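Local coordinates for ribosome biogenesis Nep1 RNA methyltransferase (Archaeoglobus fulgidus, PDB 3O7B), which probably methylates N1 of a specific pseudouridine in 16S ribosomal RNA during ribosome biogenesis, using S-adenosylmethionine as methyl donor, at residues Val169-Phe181 with Leu206-Glu220. Sequence-based numbering, arbitrary orientation.
Sequences VLLFREKGGRFEF and LRELGEFKEVSLGTE. With SAH (S-adenosyl-L-homocysteine), chain C; TYR (tyrosine), chain B.
Leu171 drives its CD2 methyl into a hollow walled by Leu206, Leu209 and Phe212; Leu206 CD2 lies 3.5 Å from Leu171 CD2, the two side chains crossing at about a right angle. Beside it Val169 CG1 fits against Phe212 CB at 3.5 Å. On the other face of the sheet, Val215 is the bump: its CB sits over the Phe172 ring, a CH-pi contact. Parallel backbone bonds join strand 169-172 to the outermost strand of the chain's sheet, 212-215, and both strands run on into the S-adenosylhomocysteine pocket of this SPOUT methyltransferase. There Phe172 O takes the ribose O2', while Leu217 N donates to adenine N1 at 2.9 Å, nearly straight at 171°. The type I turn from Arg173 to Gly176 carries the chain round to the other edge of strand 212-215, where Gly177 N bonds to Glu214 O and Gly177 O accepts from Ser216 N. Gly176 presses its bare CA against this backbone, where a CB would clash with Glu214 C. Arg173 NH1 meets Glu214 OE2 at 2.6 Å, on the syn side but tilted out of the carboxylate plane, OE2 itself lying in the guanidinium plane; the two planes stand 89° apart. The guanidinium is sandwiched between Lys175 CD and Leu206 CD2. A leucine in place of Arg173 would probably leave the Glu214 carboxylate without its closest charged mate and freer to turn. Past the turn, Phe179 turns one ring face to the aliphatic chain of Lys213, whose CD stands 3.6 Å from the ring centroid; with CG anti to the backbone N (chi1 177°), Lys213 lays CD over that face, then bends at chi3, its NZ adding an off-centre cation-pi contact. Ser216 OG bonds to Glu174 O at 2.8 Å and also accepts from Gly218 N, an ST turn next to the bound tyrosine.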
ATOM      1  N   VAL A 169     -11.636 -21.551  -8.552  1.00 15.91           N
ATOM      2  CA  VAL A 169     -10.441 -20.740  -8.733  1.00 14.83           C
ATOM      3  C   VAL A 169     -10.646 -19.692  -9.805  1.00 14.59           C
ATOM      4  O   VAL A 169     -11.001 -20.022 -10.964  1.00 14.72           O
ATOM      5  CB  VAL A 169      -9.184 -21.578  -9.059  1.00 14.87           C
ATOM      6  CG1 VAL A 169      -7.989 -20.673  -9.340  1.00 16.24           C
ATOM      7  CG2 VAL A 169      -8.875 -22.526  -7.914  1.00 16.89           C
ATOM      8  N   LEU A 170     -10.417 -18.429  -9.446  1.00 14.50           N
ATOM      9  CA  LEU A 170     -10.470 -17.312 -10.386  1.00 14.96           C
ATOM     10  C   LEU A 170      -9.075 -16.736 -10.470  1.00 15.28           C
ATOM     11  O   LEU A 170      -8.578 -16.174  -9.481  1.00 15.39           O
ATOM     12  CB  LEU A 170     -11.476 -16.270  -9.898  1.00 15.26           C
ATOM     13  CG  LEU A 170     -12.877 -16.748  -9.553  1.00 16.01           C
ATOM     14  CD1 LEU A 170     -13.693 -15.595  -8.972  1.00 18.85           C
ATOM     15  CD2 LEU A 170     -13.587 -17.327 -10.803  1.00 18.43           C
ATOM     16  N   LEU A 171      -8.396 -16.935 -11.595  1.00 14.39           N
ATOM     17  CA  LEU A 171      -7.035 -16.458 -11.781  1.00 14.86           C
ATOM     18  C   LEU A 171      -7.090 -15.156 -12.555  1.00 15.61           C
ATOM     19  O   LEU A 171      -7.556 -15.108 -13.698  1.00 15.77           O
ATOM     20  CB  LEU A 171      -6.173 -17.474 -12.547  1.00 14.31           C
ATOM     21  CG  LEU A 171      -4.738 -17.049 -12.814  1.00 15.02           C
ATOM     22  CD1 LEU A 171      -3.960 -16.875 -11.490  1.00 16.00           C
ATOM     23  CD2 LEU A 171      -4.020 -18.041 -13.728  1.00 15.90           C
ATOM     24  N   PHE A 172      -6.635 -14.085 -11.924  1.00 15.48           N
ATOM     25  CA  PHE A 172      -6.638 -12.791 -12.589  1.00 16.32           C
ATOM     26  C   PHE A 172      -5.380 -12.648 -13.426  1.00 17.39           C
ATOM     27  O   PHE A 172      -4.265 -12.728 -12.919  1.00 17.40           O
ATOM     28  CB  PHE A 172      -6.865 -11.679 -11.547  1.00 15.86           C
ATOM     29  CG  PHE A 172      -8.286 -11.644 -11.070  1.00 14.01           C
ATOM     30  CD1 PHE A 172      -9.244 -10.856 -11.728  1.00 15.56           C
ATOM     31  CD2 PHE A 172      -8.716 -12.473 -10.041  1.00 15.59           C
ATOM     32  CE1 PHE A 172     -10.584 -10.886 -11.351  1.00 15.15           C
ATOM     33  CE2 PHE A 172     -10.052 -12.503  -9.651  1.00 15.98           C
ATOM     34  CZ  PHE A 172     -10.994 -11.708 -10.315  1.00 15.83           C
ATOM     35  N   ARG A 173      -5.572 -12.528 -14.744  1.00 19.51           N
ATOM     36  CA  ARG A 173      -4.468 -12.276 -15.676  1.00 22.23           C
ATOM     37  C   ARG A 173      -5.004 -11.460 -16.837  1.00 22.87           C
ATOM     38  O   ARG A 173      -6.162 -11.611 -17.229  1.00 22.82           O
ATOM     39  CB  ARG A 173      -3.836 -13.544 -16.283  1.00 23.40           C
ATOM     40  CG  ARG A 173      -4.296 -14.880 -15.806  1.00 24.63           C
ATOM     41  CD  ARG A 173      -3.845 -15.969 -16.803  1.00 24.23           C
ATOM     42  NE  ARG A 173      -2.399 -16.010 -17.003  1.00 25.53           N
ATOM     43  CZ  ARG A 173      -1.733 -17.055 -17.499  1.00 25.68           C
ATOM     44  NH1 ARG A 173      -2.375 -18.162 -17.857  1.00 27.28           N
ATOM     45  NH2 ARG A 173      -0.420 -16.997 -17.627  1.00 27.60           N
ATOM     46  N   GLU A 174      -4.127 -10.632 -17.395  1.00 24.35           N
ATOM     47  CA  GLU A 174      -4.450  -9.777 -18.526  1.00 26.30           C
ATOM     48  C   GLU A 174      -5.043 -10.545 -19.709  1.00 27.47           C
ATOM     49  O   GLU A 174      -5.988 -10.069 -20.329  1.00 27.79           O
ATOM     50  CB  GLU A 174      -3.211  -9.002 -18.959  1.00 26.57           C
ATOM     51  CG  GLU A 174      -3.467  -8.020 -20.098  1.00 28.52           C
ATOM     52  CD  GLU A 174      -2.221  -7.286 -20.526  1.00 32.26           C
ATOM     53  OE1 GLU A 174      -1.179  -7.420 -19.842  1.00 33.15           O
ATOM     54  OE2 GLU A 174      -2.284  -6.571 -21.555  1.00 34.06           O
ATOM     55  N   LYS A 175      -4.516 -11.737 -19.988  1.00 28.54           N
ATOM     56  CA  LYS A 175      -4.952 -12.520 -21.159  1.00 30.13           C
ATOM     57  C   LYS A 175      -6.271 -13.274 -20.951  1.00 30.11           C
ATOM     58  O   LYS A 175      -6.757 -13.958 -21.860  1.00 30.36           O
ATOM     59  CB  LYS A 175      -3.850 -13.494 -21.605  1.00 30.56           C
ATOM     60  CG  LYS A 175      -3.520 -14.584 -20.585  1.00 33.00           C
ATOM     61  CD  LYS A 175      -2.880 -15.809 -21.225  1.00 35.61           C
ATOM     62  CE  LYS A 175      -3.950 -16.745 -21.776  1.00 38.34           C
ATOM     63  NZ  LYS A 175      -3.522 -18.167 -21.745  1.00 39.99           N
ATOM     64  N   GLY A 176      -6.845 -13.150 -19.758  1.00 29.92           N
ATOM     65  CA  GLY A 176      -8.089 -13.828 -19.417  1.00 30.10           C
ATOM     66  C   GLY A 176      -9.333 -13.258 -20.066  1.00 30.26           C
ATOM     67  O   GLY A 176      -9.261 -12.373 -20.930  1.00 29.95           O
ATOM     68  N   GLY A 177     -10.482 -13.757 -19.631  1.00 30.91           N
ATOM     69  CA  GLY A 177     -11.755 -13.430 -20.260  1.00 31.90           C
ATOM     70  C   GLY A 177     -12.584 -12.384 -19.541  1.00 33.07           C
ATOM     71  O   GLY A 177     -12.224 -11.910 -18.456  1.00 31.92           O
ATOM     72  N   ARG A 178     -13.709 -12.037 -20.160  1.00 34.42           N
ATOM     73  CA  ARG A 178     -14.613 -11.017 -19.647  1.00 36.00           C
ATOM     74  C   ARG A 178     -15.852 -11.673 -19.057  1.00 36.71           C
ATOM     75  O   ARG A 178     -16.571 -12.418 -19.747  1.00 36.74           O
ATOM     76  CB  ARG A 178     -15.000 -10.042 -20.763  1.00 36.53           C
ATOM     77  CG  ARG A 178     -13.811  -9.334 -21.386  1.00 38.40           C
ATOM     78  CD  ARG A 178     -14.224  -8.510 -22.590  1.00 41.29           C
ATOM     79  NE  ARG A 178     -15.152  -7.438 -22.230  1.00 43.75           N
ATOM     80  CZ  ARG A 178     -15.484  -6.427 -23.030  1.00 44.44           C
ATOM     81  NH1 ARG A 178     -14.964  -6.335 -24.251  1.00 45.34           N
ATOM     82  NH2 ARG A 178     -16.337  -5.502 -22.606  1.00 44.71           N
ATOM     83  N   PHE A 179     -16.089 -11.410 -17.775  1.00 37.28           N
ATOM     84  CA  PHE A 179     -17.157 -12.080 -17.044  1.00 38.14           C
ATOM     85  C   PHE A 179     -17.914 -11.112 -16.140  1.00 38.89           C
ATOM     86  O   PHE A 179     -17.372 -10.085 -15.723  1.00 39.24           O
ATOM     87  CB  PHE A 179     -16.590 -13.244 -16.213  1.00 37.74           C
ATOM     88  CG  PHE A 179     -15.875 -14.303 -17.025  1.00 37.49           C
ATOM     89  CD1 PHE A 179     -16.593 -15.312 -17.672  1.00 37.60           C
ATOM     90  CD2 PHE A 179     -14.486 -14.302 -17.130  1.00 37.28           C
ATOM     91  CE1 PHE A 179     -15.936 -16.298 -18.425  1.00 37.21           C
ATOM     92  CE2 PHE A 179     -13.815 -15.281 -17.877  1.00 37.52           C
ATOM     93  CZ  PHE A 179     -14.542 -16.281 -18.528  1.00 37.31           C
ATOM     94  N   GLU A 180     -19.167 -11.452 -15.846  1.00 39.81           N
ATOM     95  CA  GLU A 180     -19.988 -10.724 -14.880  1.00 40.96           C
ATOM     96  C   GLU A 180     -19.588 -11.150 -13.463  1.00 40.92           C
ATOM     97  O   GLU A 180     -19.543 -12.346 -13.156  1.00 41.04           O
ATOM     98  CB  GLU A 180     -21.471 -11.015 -15.131  1.00 40.79           C
ATOM     99  CG  GLU A 180     -22.435 -10.046 -14.447  1.00 42.03           C
ATOM    100  CD  GLU A 180     -23.905 -10.456 -14.564  1.00 42.45           C
ATOM    101  OE1 GLU A 180     -24.205 -11.496 -15.199  1.00 44.60           O
ATOM    102  OE2 GLU A 180     -24.766  -9.734 -14.006  1.00 43.97           O
ATOM    103  N   PHE A 181     -19.301 -10.174 -12.604  1.00 41.38           N
ATOM    104  CA  PHE A 181     -18.806 -10.466 -11.255  1.00 41.59           C
ATOM    105  C   PHE A 181     -19.835 -11.133 -10.346  1.00 41.74           C
ATOM    106  O   PHE A 181     -19.477 -11.960  -9.507  1.00 41.60           O
ATOM    107  CB  PHE A 181     -18.196  -9.220 -10.600  1.00 41.73           C
ATOM    108  CG  PHE A 181     -16.777  -8.960 -11.017  1.00 42.00           C
ATOM    109  CD1 PHE A 181     -15.727  -9.672 -10.436  1.00 41.94           C
ATOM    110  CD2 PHE A 181     -16.489  -8.023 -12.003  1.00 42.36           C
ATOM    111  CE1 PHE A 181     -14.409  -9.448 -10.827  1.00 41.59           C
ATOM    112  CE2 PHE A 181     -15.172  -7.792 -12.401  1.00 41.92           C
ATOM    113  CZ  PHE A 181     -14.133  -8.507 -11.810  1.00 41.97           C
ATOM    114  N   LEU A 206       0.456 -22.725 -12.330  1.00 16.75           N
ATOM    115  CA  LEU A 206      -0.794 -22.932 -13.053  1.00 16.86           C
ATOM    116  C   LEU A 206      -1.292 -24.377 -12.956  1.00 16.61           C
ATOM    117  O   LEU A 206      -2.487 -24.609 -12.805  1.00 15.92           O
ATOM    118  CB  LEU A 206      -0.654 -22.527 -14.521  1.00 17.40           C
ATOM    119  CG  LEU A 206      -0.184 -21.094 -14.783  1.00 19.29           C
ATOM    120  CD1 LEU A 206       0.158 -20.894 -16.264  1.00 22.34           C
ATOM    121  CD2 LEU A 206      -1.230 -20.098 -14.320  1.00 21.44           C
ATOM    122  N   ARG A 207      -0.367 -25.334 -13.024  1.00 17.21           N
ATOM    123  CA  ARG A 207      -0.753 -26.734 -12.839  1.00 18.29           C
ATOM    124  C   ARG A 207      -1.354 -26.990 -11.456  1.00 18.11           C
ATOM    125  O   ARG A 207      -2.350 -27.694 -11.318  1.00 18.56           O
ATOM    126  CB  ARG A 207       0.435 -27.665 -13.077  1.00 19.05           C
ATOM    127  CG  ARG A 207       0.887 -27.724 -14.530  1.00 22.77           C
ATOM    128  CD  ARG A 207       1.792 -28.924 -14.802  1.00 27.29           C
ATOM    129  NE  ARG A 207       3.031 -28.904 -14.021  1.00 30.63           N
ATOM    130  CZ  ARG A 207       4.153 -28.285 -14.386  1.00 31.45           C
ATOM    131  NH1 ARG A 207       4.220 -27.618 -15.535  1.00 33.43           N
ATOM    132  NH2 ARG A 207       5.220 -28.338 -13.593  1.00 32.95           N
ATOM    133  N   GLU A 208      -0.764 -26.389 -10.422  1.00 17.15           N
ATOM    134  CA  GLU A 208      -1.294 -26.542  -9.067  1.00 17.06           C
ATOM    135  C   GLU A 208      -2.724 -26.032  -8.880  1.00 16.24           C
ATOM    136  O   GLU A 208      -3.428 -26.486  -7.991  1.00 15.52           O
ATOM    137  CB  GLU A 208      -0.392 -25.827  -8.067  1.00 18.12           C
ATOM    138  CG  GLU A 208       0.886 -26.551  -7.785  1.00 20.69           C
ATOM    139  CD  GLU A 208       0.653 -27.771  -6.938  1.00 24.19           C
ATOM    140  OE1 GLU A 208       0.308 -27.634  -5.745  1.00 24.75           O
ATOM    141  OE2 GLU A 208       0.806 -28.882  -7.476  1.00 26.48           O
ATOM    142  N   LEU A 209      -3.143 -25.058  -9.692  1.00 15.35           N
ATOM    143  CA  LEU A 209      -4.460 -24.486  -9.514  1.00 15.36           C
ATOM    144  C   LEU A 209      -5.605 -25.443  -9.876  1.00 15.23           C
ATOM    145  O   LEU A 209      -6.743 -25.262  -9.439  1.00 15.79           O
ATOM    146  CB  LEU A 209      -4.583 -23.190 -10.324  1.00 15.85           C
ATOM    147  CG  LEU A 209      -3.673 -22.040  -9.892  1.00 16.80           C
ATOM    148  CD1 LEU A 209      -3.818 -20.904 -10.879  1.00 17.64           C
ATOM    149  CD2 LEU A 209      -4.039 -21.600  -8.467  1.00 16.56           C
ATOM    150  N   GLY A 210      -5.293 -26.450 -10.703  1.00 15.37           N
ATOM    151  CA  GLY A 210      -6.334 -27.385 -11.168  1.00 15.84           C
ATOM    152  C   GLY A 210      -7.299 -26.685 -12.105  1.00 15.49           C
ATOM    153  O   GLY A 210      -6.874 -25.938 -12.983  1.00 16.29           O
ATOM    154  N   GLU A 211      -8.590 -26.914 -11.913  1.00 14.96           N
ATOM    155  CA  GLU A 211      -9.620 -26.227 -12.692  1.00 15.87           C
ATOM    156  C   GLU A 211      -9.568 -24.748 -12.328  1.00 15.44           C
ATOM    157  O   GLU A 211      -9.540 -24.408 -11.146  1.00 16.16           O
ATOM    158  CB  GLU A 211     -11.011 -26.761 -12.363  1.00 15.84           C
ATOM    159  CG  GLU A 211     -12.142 -26.000 -13.044  1.00 17.37           C
ATOM    160  CD  GLU A 211     -13.532 -26.417 -12.628  1.00 17.94           C
ATOM    161  OE1 GLU A 211     -13.707 -27.095 -11.580  1.00 21.98           O
ATOM    162  OE2 GLU A 211     -14.465 -26.059 -13.362  1.00 21.23           O
ATOM    163  N   PHE A 212      -9.553 -23.877 -13.325  1.00 14.50           N
ATOM    164  CA  PHE A 212      -9.642 -22.446 -13.056  1.00 14.44           C
ATOM    165  C   PHE A 212     -10.206 -21.677 -14.220  1.00 15.19           C
ATOM    166  O   PHE A 212     -10.204 -22.152 -15.366  1.00 14.83           O
ATOM    167  CB  PHE A 212      -8.294 -21.843 -12.615  1.00 14.93           C
ATOM    168  CG  PHE A 212      -7.216 -21.831 -13.667  1.00 14.67           C
ATOM    169  CD1 PHE A 212      -7.071 -20.752 -14.540  1.00 16.61           C
ATOM    170  CD2 PHE A 212      -6.295 -22.865 -13.750  1.00 14.95           C
ATOM    171  CE1 PHE A 212      -6.047 -20.732 -15.481  1.00 16.61           C
ATOM    172  CE2 PHE A 212      -5.267 -22.845 -14.679  1.00 16.22           C
ATOM    173  CZ  PHE A 212      -5.144 -21.781 -15.560  1.00 16.61           C
ATOM    174  N   LYS A 213     -10.698 -20.483 -13.913  1.00 14.99           N
ATOM    175  CA  LYS A 213     -11.188 -19.543 -14.915  1.00 16.51           C
ATOM    176  C   LYS A 213     -10.254 -18.348 -14.898  1.00 17.62           C
ATOM    177  O   LYS A 213      -9.950 -17.830 -13.819  1.00 17.22           O
ATOM    178  CB  LYS A 213     -12.592 -19.104 -14.556  1.00 16.74           C
ATOM    179  CG  LYS A 213     -13.163 -18.057 -15.494  1.00 19.63           C
ATOM    180  CD  LYS A 213     -14.632 -17.805 -15.193  1.00 23.37           C
ATOM    181  CE  LYS A 213     -15.530 -18.970 -15.613  1.00 27.76           C
ATOM    182  NZ  LYS A 213     -16.908 -18.806 -15.066  1.00 31.47           N
ATOM    183  N   GLU A 214      -9.806 -17.914 -16.069  1.00 17.92           N
ATOM    184  CA  GLU A 214      -8.909 -16.759 -16.176  1.00 19.53           C
ATOM    185  C   GLU A 214      -9.721 -15.520 -16.436  1.00 20.33           C
ATOM    186  O   GLU A 214     -10.507 -15.471 -17.393  1.00 21.02           O
ATOM    187  CB  GLU A 214      -7.915 -16.914 -17.315  1.00 21.05           C
ATOM    188  CG  GLU A 214      -7.020 -18.095 -17.208  1.00 24.48           C
ATOM    189  CD  GLU A 214      -6.027 -18.141 -18.340  1.00 27.97           C
ATOM    190  OE1 GLU A 214      -6.353 -17.635 -19.442  1.00 31.73           O
ATOM    191  OE2 GLU A 214      -4.923 -18.682 -18.124  1.00 30.19           O
ATOM    192  N   VAL A 215      -9.510 -14.509 -15.592  1.00 19.53           N
ATOM    193  CA  VAL A 215     -10.329 -13.295 -15.625  1.00 20.02           C
ATOM    194  C   VAL A 215      -9.447 -12.076 -15.868  1.00 20.26           C
ATOM    195  O   VAL A 215      -8.446 -11.852 -15.161  1.00 19.54           O
ATOM    196  CB  VAL A 215     -11.123 -13.103 -14.304  1.00 20.14           C
ATOM    197  CG1 VAL A 215     -12.034 -11.872 -14.386  1.00 21.40           C
ATOM    198  CG2 VAL A 215     -11.932 -14.367 -13.955  1.00 21.28           C
ATOM    199  N   SER A 216      -9.804 -11.309 -16.899  1.00 20.92           N
ATOM    200  CA  SER A 216      -9.097 -10.079 -17.216  1.00 22.11           C
ATOM    201  C   SER A 216      -9.920  -8.868 -16.772  1.00 21.90           C
ATOM    202  O   SER A 216     -11.150  -8.871 -16.848  1.00 22.46           O
ATOM    203  CB  SER A 216      -8.801  -9.982 -18.714  1.00 22.23           C
ATOM    204  OG  SER A 216      -8.095  -8.781 -18.994  1.00 23.98           O
ATOM    205  N   LEU A 217      -9.228  -7.849 -16.273  1.00 22.03           N
ATOM    206  CA  LEU A 217      -9.874  -6.584 -15.930  1.00 22.54           C
ATOM    207  C   LEU A 217      -9.801  -5.577 -17.079  1.00 23.26           C
ATOM    208  O   LEU A 217     -10.540  -4.594 -17.092  1.00 24.06           O
ATOM    209  CB  LEU A 217      -9.245  -5.974 -14.677  1.00 22.08           C
ATOM    210  CG  LEU A 217      -9.362  -6.803 -13.396  1.00 22.29           C
ATOM    211  CD1 LEU A 217      -8.634  -6.078 -12.259  1.00 22.56           C
ATOM    212  CD2 LEU A 217     -10.814  -7.077 -13.034  1.00 22.27           C
ATOM    213  N   GLY A 218      -8.916  -5.824 -18.033  1.00 23.90           N
ATOM    214  CA  GLY A 218      -8.731  -4.897 -19.152  1.00 25.54           C
ATOM    215  C   GLY A 218      -7.517  -5.202 -20.004  1.00 26.68           C
ATOM    216  O   GLY A 218      -6.758  -6.134 -19.717  1.00 27.44           O
ATOM    217  N   THR A 219      -7.323  -4.368 -21.026  1.00 27.71           N
ATOM    218  CA  THR A 219      -6.321  -4.568 -22.084  1.00 28.92           C
ATOM    219  C   THR A 219      -4.904  -4.102 -21.730  1.00 29.14           C
ATOM    220  O   THR A 219      -4.060  -3.937 -22.619  1.00 30.02           O
ATOM    221  CB  THR A 219      -6.747  -3.819 -23.379  1.00 29.13           C
ATOM    222  OG1 THR A 219      -6.717  -2.400 -23.144  1.00 31.36           O
ATOM    223  CG2 THR A 219      -8.152  -4.221 -23.799  1.00 30.01           C
ATOM    224  N   GLU A 220      -4.648  -3.890 -20.440  1.00 28.67           N
ATOM    225  CA  GLU A 220      -3.369  -3.349 -19.960  1.00 28.66           C
ATOM    226  C   GLU A 220      -2.892  -4.199 -18.789  1.00 27.31           C
ATOM    227  O   GLU A 220      -3.707  -4.867 -18.150  1.00 27.20           O
ATOM    228  CB  GLU A 220      -3.536  -1.905 -19.458  1.00 29.34           C
ATOM    229  CG  GLU A 220      -4.473  -1.005 -20.265  1.00 31.82           C
ATOM    230  CD  GLU A 220      -5.105   0.089 -19.407  1.00 33.75           C
ATOM    231  OE1 GLU A 220      -6.338   0.029 -19.160  1.00 31.18           O
ATOM    232  OE2 GLU A 220      -4.356   0.992 -18.966  1.00 34.65           O
TER
HETATM  233  N   SAH C 301       2.493 -10.614 -15.556  1.00 36.55           N
HETATM  234  CA  SAH C 301       2.738  -9.193 -15.170  1.00 36.37           C
HETATM  235  CB  SAH C 301       3.565  -9.147 -13.892  1.00 36.18           C
HETATM  236  CG  SAH C 301       2.724  -9.303 -12.627  1.00 34.05           C
HETATM  237  SD  SAH C 301       1.429  -8.037 -12.470  1.00 30.06           S
HETATM  238  C   SAH C 301       3.419  -8.403 -16.283  1.00 36.98           C
HETATM  239  O   SAH C 301       3.606  -8.914 -17.389  1.00 37.52           O
HETATM  240  C5' SAH C 301       0.582  -8.506 -10.937  1.00 25.07           C
HETATM  241  C4' SAH C 301      -0.682  -9.351 -11.043  1.00 22.67           C
HETATM  242  O4' SAH C 301      -1.816  -8.565 -11.360  1.00 20.85           O
HETATM  243  C3' SAH C 301      -0.662 -10.404 -12.136  1.00 20.99           C
HETATM  244  O3' SAH C 301       0.096 -11.528 -11.764  1.00 20.37           O
HETATM  245  C2' SAH C 301      -2.131 -10.697 -12.289  1.00 19.54           C
HETATM  246  O2' SAH C 301      -2.583 -11.562 -11.243  1.00 18.24           O
HETATM  247  C1' SAH C 301      -2.766  -9.335 -12.080  1.00 21.32           C
HETATM  248  N9  SAH C 301      -3.088  -8.568 -13.313  1.00 21.03           N
HETATM  249  C8  SAH C 301      -2.289  -7.655 -13.964  1.00 21.83           C
HETATM  250  N7  SAH C 301      -2.983  -7.154 -15.020  1.00 20.12           N
HETATM  251  C5  SAH C 301      -4.212  -7.709 -15.028  1.00 19.73           C
HETATM  252  C6  SAH C 301      -5.310  -7.568 -15.868  1.00 20.96           C
HETATM  253  N6  SAH C 301      -5.282  -6.733 -16.920  1.00 22.94           N
HETATM  254  N1  SAH C 301      -6.456  -8.285 -15.614  1.00 21.85           N
HETATM  255  C2  SAH C 301      -6.513  -9.164 -14.548  1.00 20.65           C
HETATM  256  N3  SAH C 301      -5.418  -9.305 -13.725  1.00 20.80           N
HETATM  257  C4  SAH C 301      -4.287  -8.605 -13.962  1.00 19.72           C
HETATM  258  N   TYR B 220     -13.556  -3.201 -18.341  1.00 54.50           N
HETATM  259  CA  TYR B 220     -13.392  -3.697 -19.739  1.00 54.31           C
HETATM  260  C   TYR B 220     -14.514  -3.150 -20.623  1.00 54.53           C
HETATM  261  O   TYR B 220     -15.631  -2.911 -20.153  1.00 54.46           O
HETATM  262  CB  TYR B 220     -13.401  -5.230 -19.762  1.00 53.99           C
HETATM  263  CG  TYR B 220     -12.382  -5.866 -20.692  1.00 53.62           C
HETATM  264  CD1 TYR B 220     -12.291  -5.490 -22.034  1.00 53.31           C
HETATM  265  CD2 TYR B 220     -11.522  -6.867 -20.231  1.00 53.43           C
HETATM  266  CE1 TYR B 220     -11.362  -6.081 -22.889  1.00 53.25           C
HETATM  267  CE2 TYR B 220     -10.589  -7.466 -21.078  1.00 53.08           C
HETATM  268  CZ  TYR B 220     -10.517  -7.068 -22.406  1.00 53.44           C
HETATM  269  OH  TYR B 220      -9.599  -7.653 -23.251  1.00 53.34           O
HETATM  270  OXT TYR B 220     -14.339  -2.934 -21.828  1.00 54.77           O
HETATM  271  O   HOH W   1     -11.505 -24.473  -9.381  1.00 27.26           O
HETATM  272  O   HOH W   2      -4.774 -20.644 -19.960  1.00 33.10           O
HETATM  273  O   HOH W   3     -14.073  -9.494 -16.015  1.00 41.48           O